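Local atomic coordinates of HydG protein (Carboxydothermus hydrogenoformans, PDB entry 4RTB), a protein that matures [FeFe]-hydrogenase as a radical SAM lyase, probably making the carbon monoxide and cyanide ligands of its active site with the help of a [4Fe-4S] cluster. Residues Q23-L28 with V264-D269; I96-P101 with R373-I378; L151-E156 with S163-I168; H280-P285 with A311-M316. One frame throughout, in Å; residues are numbered along the deposited sequence.

Contact 1 (Q23-L28 with V264-D269); sequences QEIITL and VIAHAD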
loop_
_atom_site.group_PDB
_atom_site.type_symbol
_atom_site.label_atom_id
_atom_site.label_comp_id
_atom_site.label_asym_id
_atom_site.label_seq_id
_atom_site.Cartn_x
_atom_site.Cartn_y
_atom_site.Cartn_z
ATOM N N GLN A 23 1.218 22.995 4.600
ATOM C CA GLN A 23 1.153 23.368 6.014
ATOM C C GLN A 23 -0.282 23.407 6.534
ATOM O O GLN A 23 -0.574 22.914 7.631
ATOM C CB GLN A 23 1.828 24.728 6.238
ATOM C CG GLN A 23 3.339 24.738 6.017
ATOM C CD GLN A 23 3.735 24.947 4.562
ATOM O OE1 GLN A 23 3.130 24.384 3.649
ATOM N NE2 GLN A 23 4.762 25.759 4.343
ATOM N N GLU A 24 -1.164 23.983 5.719
ATOM C CA GLU A 24 -2.589 24.077 6.010
ATOM C C GLU A 24 -3.157 22.754 6.527
ATOM O O GLU A 24 -3.867 22.738 7.540
ATOM C CB GLU A 24 -3.347 24.540 4.761
ATOM C CG GLU A 24 -2.963 25.954 4.313
ATOM C CD GLU A 24 -3.665 26.400 3.040
ATOM O OE1 GLU A 24 -3.784 27.627 2.830
ATOM O OE2 GLU A 24 -4.091 25.531 2.248
ATOM N N ILE A 25 -2.813 21.656 5.853
ATOM C CA ILE A 25 -3.232 20.322 6.275
ATOM C C ILE A 25 -3.028 20.125 7.771
ATOM O O ILE A 25 -3.987 19.855 8.502
ATOM C CB ILE A 25 -2.466 19.214 5.530
ATOM C CG1 ILE A 25 -2.728 19.284 4.025
ATOM C CG2 ILE A 25 -2.845 17.850 6.072
ATOM C CD1 ILE A 25 -1.865 18.334 3.222
ATOM N N ILE A 26 -1.785 20.302 8.223
ATOM C CA ILE A 26 -1.452 20.077 9.627
ATOM C C ILE A 26 -2.308 20.938 10.548
ATOM O O ILE A 26 -2.715 20.477 11.615
ATOM C CB ILE A 26 0.033 20.347 9.931
ATOM C CG1 ILE A 26 0.926 19.563 8.977
ATOM C CG2 ILE A 26 0.369 19.971 11.366
ATOM C CD1 ILE A 26 1.536 20.422 7.926
ATOM N N THR A 27 -2.600 22.174 10.144
ATOM C CA THR A 27 -3.487 22.998 10.957
ATOM C C THR A 27 -4.845 22.308 11.031
ATOM O O THR A 27 -5.315 22.002 12.124
ATOM C CB THR A 27 -3.647 24.438 10.417
ATOM O OG1 THR A 27 -3.547 24.438 8.990
ATOM C CG2 THR A 27 -2.572 25.352 10.994
ATOM N N LEU A 28 -5.437 22.018 9.871
ATOM C CA LEU A 28 -6.755 21.384 9.802
ATOM C C LEU A 28 -6.843 20.145 10.690
ATOM O O LEU A 28 -7.601 20.124 11.666
ATOM C CB LEU A 28 -7.096 21.011 8.356
ATOM C CG LEU A 28 -8.364 20.185 8.110
ATOM C CD1 LEU A 28 -9.592 20.856 8.710
ATOM C CD2 LEU A 28 -8.565 19.942 6.621
ATOM N N VAL A 264 -4.022 11.310 6.866
ATOM C CA VAL A 264 -3.995 10.702 5.540
ATOM C C VAL A 264 -5.158 11.192 4.684
ATOM O O VAL A 264 -4.969 11.616 3.540
ATOM C CB VAL A 264 -4.043 9.169 5.624
ATOM C CG1 VAL A 264 -4.253 8.570 4.245
ATOM C CG2 VAL A 264 -2.769 8.640 6.248
ATOM N N ILE A 265 -6.360 11.137 5.246
ATOM C CA ILE A 265 -7.550 11.579 4.536
ATOM C C ILE A 265 -7.448 13.062 4.191
ATOM O O ILE A 265 -7.794 13.471 3.080
ATOM C CB ILE A 265 -8.828 11.320 5.358
ATOM C CG1 ILE A 265 -8.911 9.842 5.748
ATOM C CG2 ILE A 265 -10.060 11.729 4.567
ATOM C CD1 ILE A 265 -10.120 9.496 6.585
ATOM N N ALA A 266 -6.955 13.858 5.135
ATOM C CA ALA A 266 -6.746 15.283 4.892
ATOM C C ALA A 266 -5.766 15.502 3.743
ATOM O O ALA A 266 -5.940 16.408 2.925
ATOM C CB ALA A 266 -6.244 15.970 6.152
ATOM N N HIS A 267 -4.743 14.657 3.690
ATOM C CA HIS A 267 -3.697 14.741 2.679
ATOM C C HIS A 267 -4.251 14.448 1.286
ATOM O O HIS A 267 -4.041 15.224 0.347
ATOM C CB HIS A 267 -2.564 13.770 3.022
ATOM C CG HIS A 267 -1.277 14.070 2.324
ATOM N ND1 HIS A 267 -0.116 13.353 2.559
ATOM C CD2 HIS A 267 -0.951 15.003 1.401
ATOM C CE1 HIS A 267 0.853 13.831 1.811
ATOM N NE2 HIS A 267 0.374 14.836 1.093
ATOM N N ALA A 268 -4.963 13.330 1.162
ATOM C CA ALA A 268 -5.591 12.955 -0.104
ATOM C C ALA A 268 -6.603 14.008 -0.555
ATOM O O ALA A 268 -6.666 14.358 -1.739
ATOM C CB ALA A 268 -6.257 11.599 0.018
ATOM N N ASP A 269 -7.394 14.499 0.397
ATOM C CA ASP A 269 -8.297 15.620 0.162
ATOM C C ASP A 269 -7.554 16.786 -0.476
ATOM O O ASP A 269 -7.946 17.287 -1.536
ATOM C CB ASP A 269 -8.940 16.075 1.474
ATOM C CG ASP A 269 -10.388 15.646 1.601
ATOM O OD1 ASP A 269 -10.721 14.519 1.178
ATOM O OD2 ASP A 269 -11.192 16.439 2.135
#
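I25, near the start of helix 23-39, faces A266 and H267 of helix 257-275, and its side chain makes the whole of the close contact between the segments. The CB points toward the partner helix and splits into two branches with separate tasks. The CG2 branch lies anti to the backbone N and meets CB of A266, with I25 CG2 3.9 Å from A266 CB; the small alanine lets the backbones come near, I25 CA standing 6.3 Å from A266 CA. The other branch leaves through CG1, which is anti to the carbonyl carbon (chi1 -62°), and runs out extended to CD1. The I25 and H267 side chains are inclined to each other, the tip I25 CD1 lying 3.9 Å from H267 CD2 and 4.1 Å from H267 CA. The imidazole has a second partner: its ND1 is hydrogen-bonded to the hydroxyl of Y211, and the two rings meet with their planes at about 80°, while L232 of helix 228-232 also touches the H267 side chain. The H267 side chain is about 12 Å from the bound S-adenosylmethionine, so no ligand is touched here. The arrangement is apolar helix-helix packing, in which the N-terminal helix 23-39 lies against a helix of the barrel's outer layer.

Contact 2 (I96-P101 with R373-I378); sequences IVLFAP and RSLAEI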
loop_
_atom_site.group_PDB
_atom_site.type_symbol
_atom_site.label_atom_id
_atom_site.label_comp_id
_atom_site.label_asym_id
_atom_site.label_seq_id
_atom_site.Cartn_x
_atom_site.Cartn_y
_atom_site.Cartn_z
ATOM N N ILE A 96 -8.061 -8.607 -5.822
ATOM C CA ILE A 96 -6.929 -8.227 -4.987
ATOM C C ILE A 96 -5.645 -8.266 -5.818
ATOM O O ILE A 96 -5.335 -9.272 -6.462
ATOM C CB ILE A 96 -6.806 -9.142 -3.748
ATOM C CG1 ILE A 96 -5.537 -8.813 -2.957
ATOM C CG2 ILE A 96 -6.852 -10.618 -4.146
ATOM C CD1 ILE A 96 -5.589 -7.469 -2.267
ATOM N N VAL A 97 -4.914 -7.158 -5.823
ATOM C CA VAL A 97 -3.716 -7.049 -6.645
ATOM C C VAL A 97 -2.481 -7.465 -5.859
ATOM O O VAL A 97 -2.299 -7.059 -4.710
ATOM C CB VAL A 97 -3.534 -5.620 -7.176
ATOM C CG1 VAL A 97 -2.373 -5.565 -8.152
ATOM C CG2 VAL A 97 -4.814 -5.143 -7.841
ATOM N N LEU A 98 -1.635 -8.282 -6.479
ATOM C CA LEU A 98 -0.446 -8.791 -5.808
ATOM C C LEU A 98 0.841 -8.213 -6.394
ATOM O O LEU A 98 0.986 -8.080 -7.615
ATOM C CB LEU A 98 -0.407 -10.319 -5.876
ATOM C CG LEU A 98 -1.619 -11.069 -5.317
ATOM C CD1 LEU A 98 -1.309 -12.554 -5.199
ATOM C CD2 LEU A 98 -2.063 -10.499 -3.975
ATOM N N PHE A 99 1.768 -7.866 -5.508
ATOM C CA PHE A 99 3.077 -7.377 -5.912
ATOM C C PHE A 99 4.144 -7.893 -4.959
ATOM O O PHE A 99 3.839 -8.354 -3.858
ATOM C CB PHE A 99 3.101 -5.847 -5.948
ATOM C CG PHE A 99 3.104 -5.208 -4.588
ATOM C CD1 PHE A 99 1.919 -5.028 -3.892
ATOM C CD2 PHE A 99 4.289 -4.777 -4.007
ATOM C CE1 PHE A 99 1.917 -4.440 -2.638
ATOM C CE2 PHE A 99 4.292 -4.189 -2.756
ATOM C CZ PHE A 99 3.105 -4.020 -2.071
ATOM N N ALA A 100 5.398 -7.808 -5.389
ATOM C CA ALA A 100 6.523 -8.197 -4.553
ATOM C C ALA A 100 7.513 -7.044 -4.425
ATOM O O ALA A 100 7.888 -6.421 -5.423
ATOM C CB ALA A 100 7.207 -9.428 -5.118
ATOM N N PRO A 101 7.927 -6.742 -3.188
ATOM C CA PRO A 101 8.909 -5.684 -2.944
ATOM C C PRO A 101 10.331 -6.158 -3.209
ATOM O O PRO A 101 10.738 -7.211 -2.721
ATOM C CB PRO A 101 8.708 -5.355 -1.464
ATOM C CG PRO A 101 8.205 -6.622 -0.870
ATOM C CD PRO A 101 7.395 -7.306 -1.934
ATOM N N ARG A 373 6.566 -17.244 2.976
ATOM C CA ARG A 373 5.481 -18.071 2.452
ATOM C C ARG A 373 5.427 -18.018 0.926
ATOM O O ARG A 373 5.781 -17.008 0.320
ATOM C CB ARG A 373 4.135 -17.644 3.048
ATOM C CG ARG A 373 3.811 -16.164 2.916
ATOM C CD ARG A 373 2.336 -15.908 3.201
ATOM N NE ARG A 373 2.129 -14.848 4.185
ATOM C CZ ARG A 373 1.400 -14.986 5.289
ATOM N NH1 ARG A 373 0.801 -16.140 5.554
ATOM N NH2 ARG A 373 1.267 -13.968 6.129
ATOM N N SER A 374 4.980 -19.111 0.311
ATOM C CA SER A 374 5.014 -19.244 -1.145
ATOM C C SER A 374 3.814 -18.608 -1.833
ATOM O O SER A 374 2.696 -18.678 -1.333
ATOM C CB SER A 374 5.095 -20.717 -1.542
ATOM O OG SER A 374 4.944 -20.867 -2.941
ATOM N N LEU A 375 4.057 -18.011 -2.997
ATOM C CA LEU A 375 3.017 -17.311 -3.749
ATOM C C LEU A 375 1.852 -18.225 -4.123
ATOM O O LEU A 375 0.687 -17.844 -3.978
ATOM C CB LEU A 375 3.610 -16.681 -5.012
ATOM C CG LEU A 375 2.631 -15.966 -5.949
ATOM C CD1 LEU A 375 1.975 -14.784 -5.253
ATOM C CD2 LEU A 375 3.331 -15.518 -7.226
ATOM N N ALA A 376 2.169 -19.428 -4.598
ATOM C CA ALA A 376 1.147 -20.394 -4.994
ATOM C C ALA A 376 0.201 -20.721 -3.840
ATOM O O ALA A 376 -1.010 -20.835 -4.034
ATOM C CB ALA A 376 1.796 -21.665 -5.518
ATOM N N GLU A 377 0.760 -20.865 -2.642
ATOM C CA GLU A 377 -0.035 -21.138 -1.449
ATOM C C GLU A 377 -1.058 -20.039 -1.185
ATOM O O GLU A 377 -2.251 -20.313 -1.046
ATOM C CB GLU A 377 0.872 -21.309 -0.227
ATOM C CG GLU A 377 1.286 -22.749 0.036
ATOM C CD GLU A 377 2.463 -22.861 0.987
ATOM O OE1 GLU A 377 2.517 -22.094 1.974
ATOM O OE2 GLU A 377 3.341 -23.715 0.741
ATOM N N ILE A 378 -0.596 -18.794 -1.126
ATOM C CA ILE A 378 -1.485 -17.687 -0.804
ATOM C C ILE A 378 -2.473 -17.434 -1.939
ATOM O O ILE A 378 -3.552 -16.893 -1.708
ATOM C CB ILE A 378 -0.699 -16.388 -0.485
ATOM C CG1 ILE A 378 -0.663 -15.442 -1.686
ATOM C CG2 ILE A 378 0.701 -16.707 0.014
ATOM C CD1 ILE A 378 -1.462 -14.175 -1.480
#
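L98 on strand 95-105 brings one methyl, CD1, up to two side chains of helix 375-384, L375 and I378. The leucine reaches out from the sheet because its CG is anti to the carbonyl carbon (chi1 -56°) and CD1 continues the extended chain. Against I378 the meeting is tip to tip: the two side chains reach for each other end-on, L98 CD1 lying 4.1 Å from I378 CD1. L375 comes differently, its axis at a slant to that of L98, and L98 CD1 is 4.0 Å from L375 CD1. Both helix residues point their CB toward the strand, as their spacing of three positions, nearly one helical turn, allows. The backbones stay well apart, with L98 CA 9.4 Å from L375 CA, and across the segments the contact is made by the terminal methyls. All three residues are buried, and the 94 Å² of surface hidden between the segments is modest. The helix begins just beyond S374, its N-cap residue, which places L375 in the first turn. M344 of the adjoining strand 343-345 touches both L98 and I378, while L98 pairs through its backbone with S390 of strand 388-390; the helix thus packs over a sheet in which strands 343-345 and 388-390 are among the neighbours of 95-105.

Contact 3 (L151-E156 with S163-I168); sequences LVMGEE and SYLEEI. With SAM (S-adenosylmethionine), chain B.
Strand 151-153 and helix 163-168 run nearly antiparallel, at 155° between their N-to-C directions, with the axes 12.1 Å apart at their closest, and L151, M153, Y164 and L165 fill the interval. L151 and L165 lie alongside with their chains pointing opposite ways, bringing L151 CD1 to 4.1 Å from L165 CD2. That same leucine methyl also approaches the thioether of M153, with L165 CD2 4.2 Å from M153 SD. The methionine chain bends at its end (chi3 44°), and its sulfur comes obliquely to the Y164 ring, M153 SD being 4.1 Å from Y164 CD1 and 5.2 Å from the ring centroid: a Met-aromatic contact. I168 CD1 lies over one face of this ring, toward its rim, and the hydroxyl of Y164 is hydrogen-bonded to the carbonyl of L129. The strand's other side serves the cofactor. The amino N of S-adenosylmethionine donates a hydrogen bond to M153 O (3.0 Å), and V152 CG2 rests 3.6 Å from CG of S-adenosylmethionine, while G154 touches the iron-sulfur cluster. One residue, M153, therefore packs against the helix with its side chain and holds the ligand with its carbonyl. The pair opens a beta-alpha-beta unit within the radical SAM fold, at the strand's C-terminal end where cofactors bind.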
loop_
_atom_site.group_PDB
_atom_site.type_symbol
_atom_site.label_atom_id
_atom_site.label_comp_id
_atom_site.label_asym_id
_atom_site.label_seq_id
_atom_site.Cartn_x
_atom_site.Cartn_y
_atom_site.Cartn_z
ATOM N N LEU A 151 10.307 -1.440 -5.828
ATOM C CA LEU A 151 11.696 -1.149 -5.477
ATOM C C LEU A 151 11.780 -0.307 -4.213
ATOM O O LEU A 151 11.188 0.771 -4.128
ATOM C CB LEU A 151 12.412 -0.425 -6.616
ATOM C CG LEU A 151 12.615 -1.180 -7.928
ATOM C CD1 LEU A 151 13.353 -0.296 -8.913
ATOM C CD2 LEU A 151 13.371 -2.478 -7.696
ATOM N N VAL A 152 12.530 -0.799 -3.236
ATOM C CA VAL A 152 12.660 -0.112 -1.959
ATOM C C VAL A 152 14.134 -0.014 -1.553
ATOM O O VAL A 152 14.897 -0.976 -1.694
ATOM C CB VAL A 152 11.828 -0.830 -0.868
ATOM C CG1 VAL A 152 11.892 -2.332 -1.063
ATOM C CG2 VAL A 152 12.274 -0.431 0.527
ATOM N N MET A 153 14.530 1.166 -1.077
ATOM C CA MET A 153 15.912 1.430 -0.687
ATOM C C MET A 153 16.025 2.282 0.568
ATOM O O MET A 153 15.105 3.020 0.919
ATOM C CB MET A 153 16.661 2.146 -1.807
ATOM C CG MET A 153 17.150 1.270 -2.930
ATOM S SD MET A 153 17.459 2.293 -4.378
ATOM C CE MET A 153 18.300 3.683 -3.618
ATOM N N GLY A 154 17.174 2.192 1.227
ATOM C CA GLY A 154 17.529 3.151 2.253
ATOM C C GLY A 154 17.934 4.445 1.571
ATOM O O GLY A 154 18.258 4.447 0.382
ATOM N N GLU A 155 17.917 5.547 2.312
ATOM C CA GLU A 155 18.210 6.846 1.717
ATOM C C GLU A 155 19.708 7.081 1.542
ATOM O O GLU A 155 20.483 6.991 2.493
ATOM C CB GLU A 155 17.600 7.973 2.555
ATOM C CG GLU A 155 17.819 9.364 1.967
ATOM C CD GLU A 155 16.954 10.426 2.624
ATOM O OE1 GLU A 155 16.416 10.164 3.721
ATOM O OE2 GLU A 155 16.803 11.519 2.038
ATOM N N GLU A 156 20.101 7.365 0.306
ATOM C CA GLU A 156 21.448 7.819 -0.004
ATOM C C GLU A 156 21.304 9.195 -0.653
ATOM O O GLU A 156 20.180 9.617 -0.929
ATOM C CB GLU A 156 22.166 6.824 -0.925
ATOM C CG GLU A 156 22.346 5.431 -0.344
ATOM C CD GLU A 156 22.892 4.446 -1.361
ATOM O OE1 GLU A 156 22.526 4.550 -2.552
ATOM O OE2 GLU A 156 23.693 3.569 -0.974
ATOM N N SER A 163 21.319 7.895 -9.990
ATOM C CA SER A 163 22.181 7.313 -11.016
ATOM C C SER A 163 22.030 5.794 -11.006
ATOM O O SER A 163 21.834 5.152 -12.052
ATOM C CB SER A 163 23.636 7.711 -10.785
ATOM O OG SER A 163 23.733 9.096 -10.503
ATOM N N TYR A 164 22.121 5.242 -9.798
ATOM C CA TYR A 164 21.918 3.820 -9.535
ATOM C C TYR A 164 20.653 3.282 -10.213
ATOM O O TYR A 164 20.694 2.297 -10.960
ATOM C CB TYR A 164 21.859 3.609 -8.020
ATOM C CG TYR A 164 21.751 2.180 -7.550
ATOM C CD1 TYR A 164 20.572 1.703 -6.989
ATOM C CD2 TYR A 164 22.833 1.315 -7.635
ATOM C CE1 TYR A 164 20.469 0.402 -6.542
ATOM C CE2 TYR A 164 22.739 0.008 -7.190
ATOM C CZ TYR A 164 21.554 -0.441 -6.641
ATOM O OH TYR A 164 21.449 -1.741 -6.199
ATOM N N LEU A 165 19.533 3.950 -9.960
ATOM C CA LEU A 165 18.258 3.576 -10.556
ATOM C C LEU A 165 18.238 3.861 -12.053
ATOM O O LEU A 165 17.594 3.143 -12.820
ATOM C CB LEU A 165 17.107 4.314 -9.868
ATOM C CG LEU A 165 16.780 3.886 -8.437
ATOM C CD1 LEU A 165 15.675 4.750 -7.854
ATOM C CD2 LEU A 165 16.385 2.421 -8.404
ATOM N N GLU A 166 18.944 4.910 -12.467
ATOM C CA GLU A 166 19.010 5.275 -13.879
ATOM C C GLU A 166 19.669 4.174 -14.691
ATOM O O GLU A 166 19.413 4.042 -15.888
ATOM C CB GLU A 166 19.762 6.592 -14.073
ATOM C CG GLU A 166 18.854 7.807 -14.152
ATOM C CD GLU A 166 19.590 9.103 -13.882
ATOM O OE1 GLU A 166 20.789 9.045 -13.534
ATOM O OE2 GLU A 166 18.970 10.178 -14.013
ATOM N N GLU A 167 20.520 3.386 -14.043
ATOM C CA GLU A 167 21.100 2.234 -14.720
ATOM C C GLU A 167 20.305 0.951 -14.478
ATOM O O GLU A 167 20.238 0.086 -15.351
ATOM C CB GLU A 167 22.555 2.029 -14.294
ATOM C CG GLU A 167 23.563 2.535 -15.316
ATOM C CD GLU A 167 24.857 1.744 -15.302
ATOM O OE1 GLU A 167 25.038 0.911 -14.387
ATOM O OE2 GLU A 167 25.690 1.950 -16.210
ATOM N N ILE A 168 19.690 0.829 -13.305
ATOM C CA ILE A 168 19.049 -0.432 -12.934
ATOM C C ILE A 168 17.629 -0.617 -13.488
ATOM O O ILE A 168 17.305 -1.684 -14.014
ATOM C CB ILE A 168 19.022 -0.592 -11.400
ATOM C CG1 ILE A 168 20.415 -0.997 -10.911
ATOM C CG2 ILE A 168 17.980 -1.618 -10.970
ATOM C CD1 ILE A 168 20.435 -1.625 -9.544
HETATM N N SAM B . 13.860 4.801 2.917
HETATM C CA SAM B . 12.634 5.346 2.334
HETATM C C SAM B . 11.756 6.082 3.340
HETATM O O SAM B . 12.032 6.130 4.534
HETATM O OXT SAM B . 10.735 6.653 2.966
HETATM C CB SAM B . 11.798 4.254 1.668
HETATM C CG SAM B . 12.039 2.816 2.128
HETATM S SD SAM B . 11.580 2.373 3.822
HETATM C CE SAM B . 12.536 0.859 3.938
HETATM C "C5'" SAM B . 10.006 1.524 3.565
HETATM C "C4'" SAM B . 8.968 1.734 4.664
HETATM O "O4'" SAM B . 9.022 0.752 5.685
HETATM C "C3'" SAM B . 9.145 3.065 5.376
HETATM O "O3'" SAM B . 8.447 4.083 4.701
HETATM C "C2'" SAM B . 8.565 2.807 6.751
HETATM O "O2'" SAM B . 7.303 3.414 6.873
HETATM C "C1'" SAM B . 8.387 1.300 6.826
HETATM N N9 SAM B . 8.985 0.822 8.080
HETATM C C8 SAM B . 10.241 1.107 8.540
HETATM N N7 SAM B . 10.415 0.493 9.729
HETATM C C5 SAM B . 9.281 -0.170 10.041
HETATM C C6 SAM B . 8.924 -0.950 11.131
HETATM N N6 SAM B . 9.789 -1.149 12.121
HETATM N N1 SAM B . 7.667 -1.515 11.182
HETATM C C2 SAM B . 6.774 -1.305 10.151
HETATM N N3 SAM B . 7.135 -0.529 9.069
HETATM C C4 SAM B . 8.370 0.029 9.014
#

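Contact 4 (H280-P285 with A311-M316); sequences HTVSVP and ALLRIM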
loop_
_atom_site.group_PDB
_atom_site.type_symbol
_atom_site.label_atom_id
_atom_site.label_comp_id
_atom_site.label_asym_id
_atom_site.label_seq_id
_atom_site.Cartn_x
_atom_site.Cartn_y
_atom_site.Cartn_z
ATOM N N HIS A 280 -3.040 7.733 -5.976
ATOM C CA HIS A 280 -3.434 6.443 -6.509
ATOM C C HIS A 280 -3.647 5.436 -5.382
ATOM O O HIS A 280 -4.649 4.722 -5.361
ATOM C CB HIS A 280 -2.382 5.929 -7.488
ATOM C CG HIS A 280 -2.735 4.617 -8.106
ATOM N ND1 HIS A 280 -1.786 3.760 -8.618
ATOM C CD2 HIS A 280 -3.932 4.012 -8.296
ATOM C CE1 HIS A 280 -2.385 2.680 -9.092
ATOM N NE2 HIS A 280 -3.685 2.813 -8.912
ATOM N N THR A 281 -2.697 5.381 -4.451
ATOM C CA THR A 281 -2.757 4.417 -3.356
ATOM C C THR A 281 -2.461 5.033 -1.991
ATOM O O THR A 281 -1.646 5.952 -1.867
ATOM C CB THR A 281 -1.760 3.250 -3.564
ATOM O OG1 THR A 281 -0.426 3.700 -3.290
ATOM C CG2 THR A 281 -1.833 2.701 -4.983
ATOM N N VAL A 282 -3.131 4.509 -0.968
ATOM C CA VAL A 282 -2.780 4.784 0.418
ATOM C C VAL A 282 -2.275 3.496 1.066
ATOM O O VAL A 282 -3.012 2.517 1.171
ATOM C CB VAL A 282 -3.971 5.337 1.227
ATOM C CG1 VAL A 282 -3.608 5.426 2.698
ATOM C CG2 VAL A 282 -4.400 6.694 0.693
ATOM N N SER A 283 -1.013 3.497 1.481
ATOM C CA SER A 283 -0.407 2.336 2.123
ATOM C C SER A 283 -0.593 2.408 3.632
ATOM O O SER A 283 -0.214 3.397 4.257
ATOM C CB SER A 283 1.083 2.246 1.783
ATOM O OG SER A 283 1.300 2.262 0.382
ATOM N N VAL A 284 -1.171 1.367 4.221
ATOM C CA VAL A 284 -1.394 1.373 5.667
ATOM C C VAL A 284 -0.640 0.256 6.388
ATOM O O VAL A 284 -1.138 -0.863 6.518
ATOM C CB VAL A 284 -2.897 1.274 6.004
ATOM C CG1 VAL A 284 -3.539 2.640 5.909
ATOM C CG2 VAL A 284 -3.603 0.282 5.083
ATOM N N PRO A 285 0.578 0.564 6.859
ATOM C CA PRO A 285 1.385 -0.388 7.625
ATOM C C PRO A 285 1.341 -0.156 9.134
ATOM O O PRO A 285 1.550 0.963 9.602
ATOM C CB PRO A 285 2.798 -0.149 7.084
ATOM C CG PRO A 285 2.775 1.275 6.528
ATOM C CD PRO A 285 1.352 1.768 6.517
ATOM N N ALA A 311 -11.281 0.203 7.027
ATOM C CA ALA A 311 -12.692 0.382 6.713
ATOM C C ALA A 311 -12.983 1.848 6.445
ATOM O O ALA A 311 -13.537 2.203 5.404
ATOM C CB ALA A 311 -13.564 -0.136 7.842
ATOM N N LEU A 312 -12.601 2.694 7.398
ATOM C CA LEU A 312 -12.793 4.132 7.277
ATOM C C LEU A 312 -12.080 4.703 6.058
ATOM O O LEU A 312 -12.609 5.567 5.374
ATOM C CB LEU A 312 -12.312 4.833 8.543
ATOM C CG LEU A 312 -13.332 4.816 9.677
ATOM C CD1 LEU A 312 -12.667 5.133 10.997
ATOM C CD2 LEU A 312 -14.442 5.813 9.383
ATOM N N LEU A 313 -10.877 4.215 5.788
ATOM C CA LEU A 313 -10.138 4.638 4.609
ATOM C C LEU A 313 -10.858 4.220 3.333
ATOM O O LEU A 313 -10.955 5.003 2.387
ATOM C CB LEU A 313 -8.722 4.067 4.632
ATOM C CG LEU A 313 -7.684 4.934 5.347
ATOM C CD1 LEU A 313 -6.720 4.066 6.122
ATOM C CD2 LEU A 313 -6.936 5.797 4.343
ATOM N N ARG A 314 -11.370 2.992 3.309
ATOM C CA ARG A 314 -12.108 2.524 2.141
ATOM C C ARG A 314 -13.377 3.345 1.900
ATOM O O ARG A 314 -13.701 3.675 0.758
ATOM C CB ARG A 314 -12.468 1.042 2.279
ATOM C CG ARG A 314 -13.424 0.521 1.204
ATOM C CD ARG A 314 -12.722 0.136 -0.101
ATOM N NE ARG A 314 -12.098 1.268 -0.780
ATOM C CZ ARG A 314 -10.800 1.355 -1.047
ATOM N NH1 ARG A 314 -9.983 0.369 -0.703
ATOM N NH2 ARG A 314 -10.320 2.423 -1.665
ATOM N N ILE A 315 -14.086 3.683 2.972
ATOM C CA ILE A 315 -15.355 4.388 2.833
ATOM C C ILE A 315 -15.143 5.883 2.567
ATOM O O ILE A 315 -15.980 6.530 1.941
ATOM C CB ILE A 315 -16.261 4.173 4.086
ATOM C CG1 ILE A 315 -17.701 4.628 3.818
ATOM C CG2 ILE A 315 -15.681 4.856 5.313
ATOM C CD1 ILE A 315 -18.044 6.011 4.358
ATOM N N MET A 316 -14.009 6.421 3.007
ATOM C CA MET A 316 -13.721 7.841 2.810
ATOM C C MET A 316 -13.087 8.130 1.452
ATOM O O MET A 316 -13.437 9.110 0.796
ATOM C CB MET A 316 -12.819 8.371 3.931
ATOM C CG MET A 316 -13.494 8.497 5.301
ATOM S SD MET A 316 -14.501 9.975 5.543
ATOM C CE MET A 316 -15.967 9.573 4.605
#
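L313 of helix 303-316 meets V282 and V284, two alternate residues of the 280-285 segment, and it gives up more surface than either valine, 57 Å² against 24 Å² each. Its two methyls divide the work. CD2 lies toward V282, the L313 CD2 atom being 3.7 Å from V282 CG1, and the side chains there are inclined to one another. CD1 goes to V284, where L313 CD1 is 3.5 Å from V284 CG1 and the two side chains run past each other in opposite senses. The forked end of the leucine thus spans both valines, one methyl to each. On V282 the methyl anti to the backbone N (chi1 172°) is the one that meets the leucine; on V284 it is the one anti to the carbonyl carbon. The backbones keep a distance of 8.5 Å between V282 CA and L313 CA. V264 of helix 257-275 touches both V282 and L313, and I322 of strand 321-324 touches V284, so neighbouring elements extend the apolar layer. Strand 281-283, helix 303-316 and strand 321-324 form a beta-alpha-beta unit, and this contact lies between its first strand and its helix. With three buried aliphatic residues and nothing polar exchanged between the segments, the association rests on dispersion and the exclusion of water.

The four contacts illustrate how an outer helical layer closes on a curved parallel sheet. Contacts 2, 3 and 4 all reach that sheet: strands 95-105 and 148-153, of contacts 2 and 3, are neighbours in it, although the contact centres lie about 24 Å apart. Contact 1 instead joins two helices, and it touches contact 4, about 15 Å away between centres, through helix 257-275, where I265 meets M316. Contacts 1 and 2 sit on opposite sides of the chain's centre, their own centres about 33 Å apart. Along the chain their segments alternate, contact 3 is nested within both, and contact 4 within contact 2. Long-range and local closures thus interlock in one fold, and contact 3 alone touches the cofactors.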